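Local atomic coordinates of N-acetylglucosamine-specific lectin (Saxidomus purpuratus, PDB entry 6A7T), a protein that binds N-acetylglucosamine and N-acetylgalactosamine as a C-type lectin whose carbohydrate recognition does not depend on calcium. Residues B[40-45]-B[77-82]; B[99-104]-B[124-129]. One frame throughout, in Å; residues are numbered along the deposited sequence. Where two conformers were deposited one is given.

Contact 1: residues B[40-45]-B[77-82]; sequences YLFDEG and GILSGQ
Phe42 meets Ile78 and Leu79 across this contact, and its ring makes the direct contacts. CG of Phe42 lies anti to its carbonyl carbon (chi1 -67°), and the ring reaches from the strand toward the end of the helix. CG2 of Ile78 sits over the middle of one ring face, 3.6 Å from the centroid of the Phe42 ring, a CH-pi contact almost along the ring normal. Leu79 comes to the same ring at its edge, near the ring plane, with Leu79 CD2 3.7 Å from Phe42 CD2. The C-terminal part of helix 69-80 is thus packed on strand 38-47, a helix-on-sheet contact in the C-type lectin fold. Phe42 also touches Ile152 of the neighbouring strand of the sheet, 149-155. Further on, Asp43 turns back on its own chain. Asp43 OD2 accepts from Gly45 N at 2.9 Å, an Asx turn, and forms a salt bridge to Arg47. Lys85 joins Glu44 OE1 in a salt bridge. Glu44 reaches the other segment through a water, which donates to Gln82 OE1 at 2.8 Å and, weakly, to Glu44 OE2. Gln82 NE2 folds back to Leu79 O, with the bond in the carbonyl plane, and this fixes the turn of its amide.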
ATOM      1  N   TYR B  40       9.153  16.008   6.964  1.00 11.90           N
ATOM      2  CA  TYR B  40       9.830  15.147   7.937  1.00 11.67           C
ATOM      3  C   TYR B  40      10.575  15.984   8.986  1.00 11.35           C
ATOM      4  O   TYR B  40      11.273  16.977   8.645  1.00 13.49           O
ATOM      5  CB  TYR B  40      10.844  14.236   7.242  1.00 11.07           C
ATOM      6  CG  TYR B  40      10.269  13.318   6.198  1.00 10.75           C
ATOM      7  CD1 TYR B  40      10.061  13.724   4.882  1.00 10.60           C
ATOM      8  CD2 TYR B  40       9.880  12.039   6.525  1.00 10.65           C
ATOM      9  CE1 TYR B  40       9.521  12.888   3.923  1.00 10.76           C
ATOM     10  CE2 TYR B  40       9.322  11.183   5.581  1.00 11.49           C
ATOM     11  CZ  TYR B  40       9.138  11.606   4.272  1.00 10.96           C
ATOM     12  OH  TYR B  40       8.591  10.766   3.345  1.00 11.29           O
ATOM     13  N   LEU B  41      10.522  15.523  10.237  1.00 11.40           N
ATOM     14  CA  LEU B  41      11.322  16.167  11.309  1.00 12.37           C
ATOM     15  C   LEU B  41      12.263  15.097  11.833  1.00 11.71           C
ATOM     16  O   LEU B  41      11.820  14.126  12.376  1.00  9.94           O
ATOM     17  CB  LEU B  41      10.398  16.719  12.390  1.00 13.58           C
ATOM     18  CG  LEU B  41      11.120  17.408  13.557  1.00 15.39           C
ATOM     19  CD1 LEU B  41      11.803  18.664  13.108  1.00 18.53           C
ATOM     20  CD2 LEU B  41      10.191  17.688  14.703  1.00 15.59           C
ATOM     21  N   PHE B  42      13.579  15.348  11.720  1.00 10.92           N
ATOM     22  CA  PHE B  42      14.607  14.486  12.263  1.00 10.87           C
ATOM     23  C   PHE B  42      14.936  15.063  13.641  1.00 11.95           C
ATOM     24  O   PHE B  42      15.832  15.914  13.745  1.00 15.10           O
ATOM     25  CB  PHE B  42      15.778  14.335  11.292  1.00 11.55           C
ATOM     26  CG  PHE B  42      15.459  13.591  10.016  1.00 10.72           C
ATOM     27  CD1 PHE B  42      14.760  14.228   8.992  1.00 11.06           C
ATOM     28  CD2 PHE B  42      15.813  12.262   9.843  1.00 10.59           C
ATOM     29  CE1 PHE B  42      14.435  13.550   7.826  1.00 11.60           C
ATOM     30  CE2 PHE B  42      15.498  11.587   8.666  1.00 11.63           C
ATOM     31  CZ  PHE B  42      14.787  12.224   7.676  1.00 11.17           C
ATOM     32  N   ASP B  43      14.189  14.643  14.652  1.00 11.02           N
ATOM     33  CA  ASP B  43      14.282  15.301  15.963  1.00 12.11           C
ATOM     34  C   ASP B  43      15.353  14.619  16.825  1.00 11.87           C
ATOM     35  O   ASP B  43      15.356  13.454  17.035  1.00 10.98           O
ATOM     36  CB  ASP B  43      12.951  15.352  16.702  1.00 14.81           C
ATOM     37  CG  ASP B  43      13.031  16.280  17.901  1.00 15.98           C
ATOM     38  OD1 ASP B  43      12.909  17.514  17.697  1.00 16.64           O
ATOM     39  OD2 ASP B  43      13.258  15.762  18.991  1.00 17.09           O
ATOM     40  N   GLU B  44      16.221  15.448  17.417  1.00 12.69           N
ATOM     41  CA  GLU B  44      17.361  14.951  18.199  1.00 12.97           C
ATOM     42  C   GLU B  44      17.109  14.951  19.715  1.00 13.39           C
ATOM     43  O   GLU B  44      18.051  14.734  20.527  1.00 14.88           O
ATOM     44  CB  GLU B  44      18.610  15.774  17.859  1.00 14.76           C
ATOM     45  CG  GLU B  44      18.977  15.689  16.397  1.00 15.00           C
ATOM     46  CD  GLU B  44      19.633  14.403  15.950  1.00 18.93           C
ATOM     47  OE1 GLU B  44      20.050  13.649  16.840  1.00 21.49           O
ATOM     48  OE2 GLU B  44      19.757  14.170  14.693  1.00 19.65           O
ATOM     49  N   GLY B  45      15.877  15.162  20.154  1.00 12.81           N
ATOM     50  CA  GLY B  45      15.563  14.988  21.533  1.00 12.48           C
ATOM     51  C   GLY B  45      15.677  13.533  21.930  1.00 12.79           C
ATOM     52  O   GLY B  45      15.749  12.620  21.079  1.00 14.18           O
ATOM     53  N   GLY B  77      19.713   8.837   3.192  1.00 11.76           N
ATOM     54  CA  GLY B  77      20.528  10.016   2.804  1.00 11.72           C
ATOM     55  C   GLY B  77      20.734  11.001   3.942  1.00 12.93           C
ATOM     56  O   GLY B  77      21.862  11.456   4.194  1.00 16.31           O
ATOM     57  N   ILE B  78      19.677  11.293   4.686  1.00 11.60           N
ATOM     58  CA  ILE B  78      19.742  12.231   5.792  1.00 11.94           C
ATOM     59  C   ILE B  78      20.540  11.592   6.933  1.00 12.19           C
ATOM     60  O   ILE B  78      21.407  12.247   7.576  1.00 13.03           O
ATOM     61  CB  ILE B  78      18.346  12.690   6.269  1.00 12.34           C
ATOM     62  CG1 ILE B  78      17.520  13.346   5.161  1.00 12.77           C
ATOM     63  CG2 ILE B  78      18.444  13.586   7.476  1.00 12.69           C
ATOM     64  CD1 ILE B  78      18.201  14.557   4.533  1.00 13.05           C
ATOM     65  N   LEU B  79      20.189  10.342   7.302  1.00 11.32           N
ATOM     66  CA  LEU B  79      20.815   9.705   8.488  1.00 11.86           C
ATOM     67  C   LEU B  79      22.316   9.474   8.268  1.00 12.86           C
ATOM     68  O   LEU B  79      23.071   9.588   9.224  1.00 11.83           O
ATOM     69  CB  LEU B  79      20.113   8.381   8.802  1.00 10.94           C
ATOM     70  CG  LEU B  79      18.630   8.508   9.124  1.00 10.43           C
ATOM     71  CD1 LEU B  79      18.053   7.182   9.553  1.00 11.16           C
ATOM     72  CD2 LEU B  79      18.332   9.569  10.184  1.00 10.01           C
ATOM     73  N   SER B  80      22.713   9.166   7.025  1.00 14.30           N
ATOM     74  CA  SER B  80      24.108   8.912   6.742  0.50 15.36           C
ATOM     75  C   SER B  80      24.884  10.236   6.618  1.00 16.15           C
ATOM     76  O   SER B  80      26.097  10.220   6.639  1.00 19.59           O
ATOM     77  CB  SER B  80      24.248   8.033   5.525  0.50 14.84           C
ATOM     78  OG  SER B  80      23.741   8.704   4.378  0.50 15.32           O
ATOM     79  N   GLY B  81      24.186  11.364   6.569  1.00 15.14           N
ATOM     80  CA  GLY B  81      24.789  12.713   6.500  1.00 16.76           C
ATOM     81  C   GLY B  81      25.261  13.246   7.853  1.00 17.17           C
ATOM     82  O   GLY B  81      25.830  14.295   7.890  1.00 18.75           O
ATOM     83  N   GLN B  82      25.011  12.534   8.956  1.00 14.53           N
ATOM     84  CA  GLN B  82      25.470  12.911  10.322  1.00 13.61           C
ATOM     85  C   GLN B  82      26.163  11.667  10.890  1.00 12.89           C
ATOM     86  O   GLN B  82      25.938  10.583  10.386  1.00 15.31           O
ATOM     87  CB  GLN B  82      24.307  13.406  11.188  1.00 12.33           C
ATOM     88  CG  GLN B  82      23.153  12.393  11.308  1.00 12.41           C
ATOM     89  CD  GLN B  82      23.435  11.367  12.375  1.00 12.50           C
ATOM     90  OE1 GLN B  82      23.763  11.709  13.533  1.00 10.98           O
ATOM     91  NE2 GLN B  82      23.272  10.078  12.028  1.00 11.88           N
TER
HETATM   92  O   HOH W   1      22.706  14.148  14.537  1.00 12.28           O

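Contact 2: residues B[99-104]-B[124-129]; sequences NDYRWI and GCLDYL
The Tyr101 ring meets Gly124 at its edge, where the glycine carbonyl lies near the ring plane with Gly124 O 3.4 Å from Tyr101 CE1. Leu126 comes in obliquely, and Leu126 CD1 lies 3.6 Å from Tyr101 CD1, the atom next to the CE1 that meets the Gly124 carbonyl. Trp94 and Trp114 each meet the Tyr101 ring edge-to-face. The guanidinium of Arg102 is the other flat group. Asp100 lies at its edge, in plane, and the two form a side-on, two-nitrogen salt bridge: Arg102 NE to Asp100 OD1 at 2.7 Å and Arg102 NH2 to Asp100 OD2 at 2.8 Å. Each oxygen accepts through its syn lone pair, and the two bonds keep the carboxylate nearly in the guanidinium plane.

A single hydrogen bond crosses the contact. Gly124 N donates to Tyr101 OH at 3.1 Å, and the bond is nearly straight (169°). The hydroxyl also accepts from Asn122 N, so two backbone N-H groups of the 122-124 region converge on one buried oxygen. Asp140, a ligand of the second calcium in another structure of this protein, makes a weak hydrogen bond to it. Tyr101 thus joins strand 100-103 to the 122-124 backbone, next to Asp140, beside residues that bind sugar in another structure of this protein.

Strand 87-95 lies between strands 100-103 and 125-131 in an antiparallel sheet, whose far edge is strand 134-141; helix 49-58 is touched by Ile104 and Cys125.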
ATOM      1  N   ASN B  99      -0.983  -9.450  15.599  1.00 20.53           N
ATOM      2  CA  ASN B  99      -0.011 -10.542  15.702  1.00 18.83           C
ATOM      3  C   ASN B  99       1.046 -10.370  14.612  1.00 19.33           C
ATOM      4  O   ASN B  99       1.502 -11.337  13.967  1.00 18.29           O
ATOM      5  CB  ASN B  99      -0.654 -11.940  15.653  1.00 22.23           C
ATOM      6  CG  ASN B  99       0.296 -13.076  16.020  1.00 24.12           C
ATOM      7  OD1 ASN B  99       1.159 -12.953  16.887  1.00 25.10           O
ATOM      8  ND2 ASN B  99       0.124 -14.229  15.388  1.00 27.95           N
ATOM      9  N   ASP B 100       1.498  -9.110  14.457  1.00 16.67           N
ATOM     10  CA  ASP B 100       2.587  -8.831  13.518  1.00 17.51           C
ATOM     11  C   ASP B 100       3.204  -7.456  13.788  1.00 14.85           C
ATOM     12  O   ASP B 100       2.737  -6.676  14.621  1.00 15.34           O
ATOM     13  CB  ASP B 100       2.152  -8.945  12.053  1.00 19.68           C
ATOM     14  CG  ASP B 100       1.148  -7.929  11.522  1.00 20.20           C
ATOM     15  OD1 ASP B 100       0.995  -6.821  12.101  1.00 19.19           O
ATOM     16  OD2 ASP B 100       0.491  -8.261  10.501  1.00 24.81           O
ATOM     17  N   TYR B 101       4.276  -7.204  13.049  1.00 14.51           N
ATOM     18  CA  TYR B 101       4.869  -5.857  12.930  1.00 14.24           C
ATOM     19  C   TYR B 101       4.233  -5.108  11.759  1.00 13.53           C
ATOM     20  O   TYR B 101       4.212  -5.616  10.679  1.00 15.37           O
ATOM     21  CB  TYR B 101       6.367  -5.931  12.663  1.00 15.33           C
ATOM     22  CG  TYR B 101       7.239  -6.305  13.838  1.00 14.79           C
ATOM     23  CD1 TYR B 101       7.351  -5.490  14.960  1.00 15.44           C
ATOM     24  CD2 TYR B 101       8.011  -7.454  13.787  1.00 16.07           C
ATOM     25  CE1 TYR B 101       8.189  -5.840  16.012  1.00 15.75           C
ATOM     26  CE2 TYR B 101       8.854  -7.812  14.831  1.00 16.10           C
ATOM     27  CZ  TYR B 101       8.978  -6.977  15.932  1.00 14.33           C
ATOM     28  OH  TYR B 101       9.752  -7.313  17.028  1.00 17.28           O
ATOM     29  N   ARG B 102       3.725  -3.919  12.039  1.00 15.04           N
ATOM     30  CA  ARG B 102       3.234  -3.053  10.989  1.00 16.39           C
ATOM     31  C   ARG B 102       3.288  -1.605  11.479  1.00 14.67           C
ATOM     32  O   ARG B 102       3.696  -1.302  12.636  1.00 14.20           O
ATOM     33  CB  ARG B 102       1.838  -3.555  10.593  1.00 17.99           C
ATOM     34  CG  ARG B 102       0.807  -3.417  11.703  1.00 18.20           C
ATOM     35  CD  ARG B 102      -0.592  -3.806  11.266  1.00 18.50           C
ATOM     36  NE  ARG B 102      -0.665  -5.144  10.706  1.00 20.28           N
ATOM     37  CZ  ARG B 102      -1.685  -5.569   9.969  1.00 20.05           C
ATOM     38  NH1 ARG B 102      -2.586  -4.694   9.555  1.00 18.58           N
ATOM     39  NH2 ARG B 102      -1.777  -6.852   9.641  1.00 21.23           N
ATOM     40  N   TRP B 103       2.839  -0.678  10.630  1.00 12.99           N
ATOM     41  CA  TRP B 103       2.855   0.698  10.934  1.00 12.49           C
ATOM     42  C   TRP B 103       1.796   1.005  11.985  1.00 14.93           C
ATOM     43  O   TRP B 103       0.817   0.288  12.086  1.00 15.47           O
ATOM     44  CB  TRP B 103       2.678   1.570   9.686  1.00 12.03           C
ATOM     45  CG  TRP B 103       3.697   1.267   8.634  1.00 10.92           C
ATOM     46  CD1 TRP B 103       3.472   0.752   7.389  1.00 10.44           C
ATOM     47  CD2 TRP B 103       5.120   1.493   8.702  1.00 10.44           C
ATOM     48  NE1 TRP B 103       4.651   0.616   6.691  1.00 10.57           N
ATOM     49  CE2 TRP B 103       5.682   1.059   7.491  1.00 10.14           C
ATOM     50  CE3 TRP B 103       5.971   1.990   9.696  1.00 10.53           C
ATOM     51  CZ2 TRP B 103       7.049   1.079   7.227  1.00 10.10           C
ATOM     52  CZ3 TRP B 103       7.315   2.040   9.420  1.00  8.92           C
ATOM     53  CH2 TRP B 103       7.851   1.582   8.230  1.00 10.03           C
ATOM     54  N   ILE B 104       1.993   2.096  12.726  1.00 14.79           N
ATOM     55  CA  ILE B 104       1.170   2.406  13.890  1.00 15.54           C
ATOM     56  C   ILE B 104      -0.237   2.862  13.486  1.00 19.13           C
ATOM     57  O   ILE B 104      -1.143   2.877  14.361  1.00 18.94           O
ATOM     58  CB  ILE B 104       1.877   3.417  14.807  1.00 18.67           C
ATOM     59  CG1 ILE B 104       2.236   4.707  14.073  1.00 17.01           C
ATOM     60  CG2 ILE B 104       3.094   2.765  15.445  1.00 19.76           C
ATOM     61  CD1 ILE B 104       2.697   5.819  14.969  1.00 18.00           C
ATOM     62  N   GLY B 124       8.931  -5.992  19.670  1.00 15.63           N
ATOM     63  CA  GLY B 124       9.378  -4.697  20.066  1.00 14.84           C
ATOM     64  C   GLY B 124       8.898  -3.544  19.191  1.00 15.04           C
ATOM     65  O   GLY B 124       7.841  -3.583  18.552  1.00 16.19           O
ATOM     66  N   CYS B 125       9.722  -2.496  19.177  1.00 13.31           N
ATOM     67  CA  CYS B 125       9.482  -1.252  18.437  0.50 12.13           C
ATOM     68  C   CYS B 125      10.607  -1.043  17.421  1.00 12.34           C
ATOM     69  O   CYS B 125      11.701  -1.470  17.646  1.00 12.31           O
ATOM     70  CB  CYS B 125       9.385  -0.042  19.356  0.50 12.17           C
ATOM     71  SG  CYS B 125       7.940  -0.073  20.448  0.50 11.80           S
ATOM     72  N   LEU B 126      10.290  -0.395  16.301  1.00 10.20           N
ATOM     73  CA  LEU B 126      11.252  -0.271  15.211  1.00  9.89           C
ATOM     74  C   LEU B 126      12.003   1.080  15.259  1.00  8.28           C
ATOM     75  O   LEU B 126      11.470   2.123  15.653  1.00  7.86           O
ATOM     76  CB  LEU B 126      10.553  -0.404  13.847  1.00 10.98           C
ATOM     77  CG  LEU B 126      10.433  -1.842  13.325  1.00 11.27           C
ATOM     78  CD1 LEU B 126       9.397  -2.580  14.161  1.00 12.41           C
ATOM     79  CD2 LEU B 126      10.124  -1.890  11.827  1.00 12.31           C
ATOM     80  N   ASP B 127      13.248   1.006  14.813  1.00  7.68           N
ATOM     81  CA  ASP B 127      14.134   2.127  14.484  1.00  7.98           C
ATOM     82  C   ASP B 127      14.789   1.895  13.139  1.00  8.36           C
ATOM     83  O   ASP B 127      14.668   0.813  12.506  1.00  9.36           O
ATOM     84  CB  ASP B 127      15.245   2.319  15.539  1.00  8.25           C
ATOM     85  CG  ASP B 127      16.129   1.100  15.762  1.00  9.65           C
ATOM     86  OD1 ASP B 127      16.352   0.341  14.804  1.00 11.27           O
ATOM     87  OD2 ASP B 127      16.739   1.040  16.886  1.00 11.81           O
ATOM     88  N   TYR B 128      15.421   2.936  12.592  1.00  7.89           N
ATOM     89  CA  TYR B 128      16.506   2.784  11.633  1.00  7.78           C
ATOM     90  C   TYR B 128      17.793   2.665  12.473  1.00  8.32           C
ATOM     91  O   TYR B 128      17.937   3.393  13.460  1.00  7.58           O
ATOM     92  CB  TYR B 128      16.667   3.977  10.692  1.00  8.01           C
ATOM     93  CG  TYR B 128      15.807   3.894   9.470  1.00  7.65           C
ATOM     94  CD1 TYR B 128      16.285   3.313   8.318  1.00  8.17           C
ATOM     95  CD2 TYR B 128      14.547   4.441   9.459  1.00  7.54           C
ATOM     96  CE1 TYR B 128      15.494   3.177   7.188  1.00  8.86           C
ATOM     97  CE2 TYR B 128      13.744   4.323   8.343  1.00  7.74           C
ATOM     98  CZ  TYR B 128      14.225   3.719   7.197  1.00  8.59           C
ATOM     99  OH  TYR B 128      13.415   3.568   6.095  1.00  9.98           O
ATOM    100  N   LEU B 129      18.621   1.685  12.139  1.00  9.03           N
ATOM    101  CA  LEU B 129      19.854   1.424  12.912  1.00  9.26           C
ATOM    102  C   LEU B 129      21.049   1.465  11.968  1.00  9.77           C
ATOM    103  O   LEU B 129      20.971   1.030  10.815  1.00  8.24           O
ATOM    104  CB  LEU B 129      19.724   0.034  13.565  1.00  9.54           C
ATOM    105  CG  LEU B 129      20.992  -0.529  14.219  1.00 10.00           C
ATOM    106  CD1 LEU B 129      21.379   0.321  15.397  1.00 10.42           C
ATOM    107  CD2 LEU B 129      20.717  -1.957  14.642  1.00 11.27           C
TER

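The chain's centre lies between the two contacts, whose own centres are about 19 Å apart. Both segments of contact 1 precede those of contact 2 in the sequence. Each involves a different antiparallel sheet. Contact 1 sets helix 69-80 against strand 38-47 of the sheet that also holds strand 149-155. Contact 2 spans two strands of the other sheet, on either side of strand 87-95. The helix links them, since Leu79 CD1 of contact 1 packs 3.7 Å from Tyr128 CB of contact 2. The same helix therefore touches both sheets of the lectin domain. Contact 2 lies nearer the residues that bind sugar in other structures of this protein.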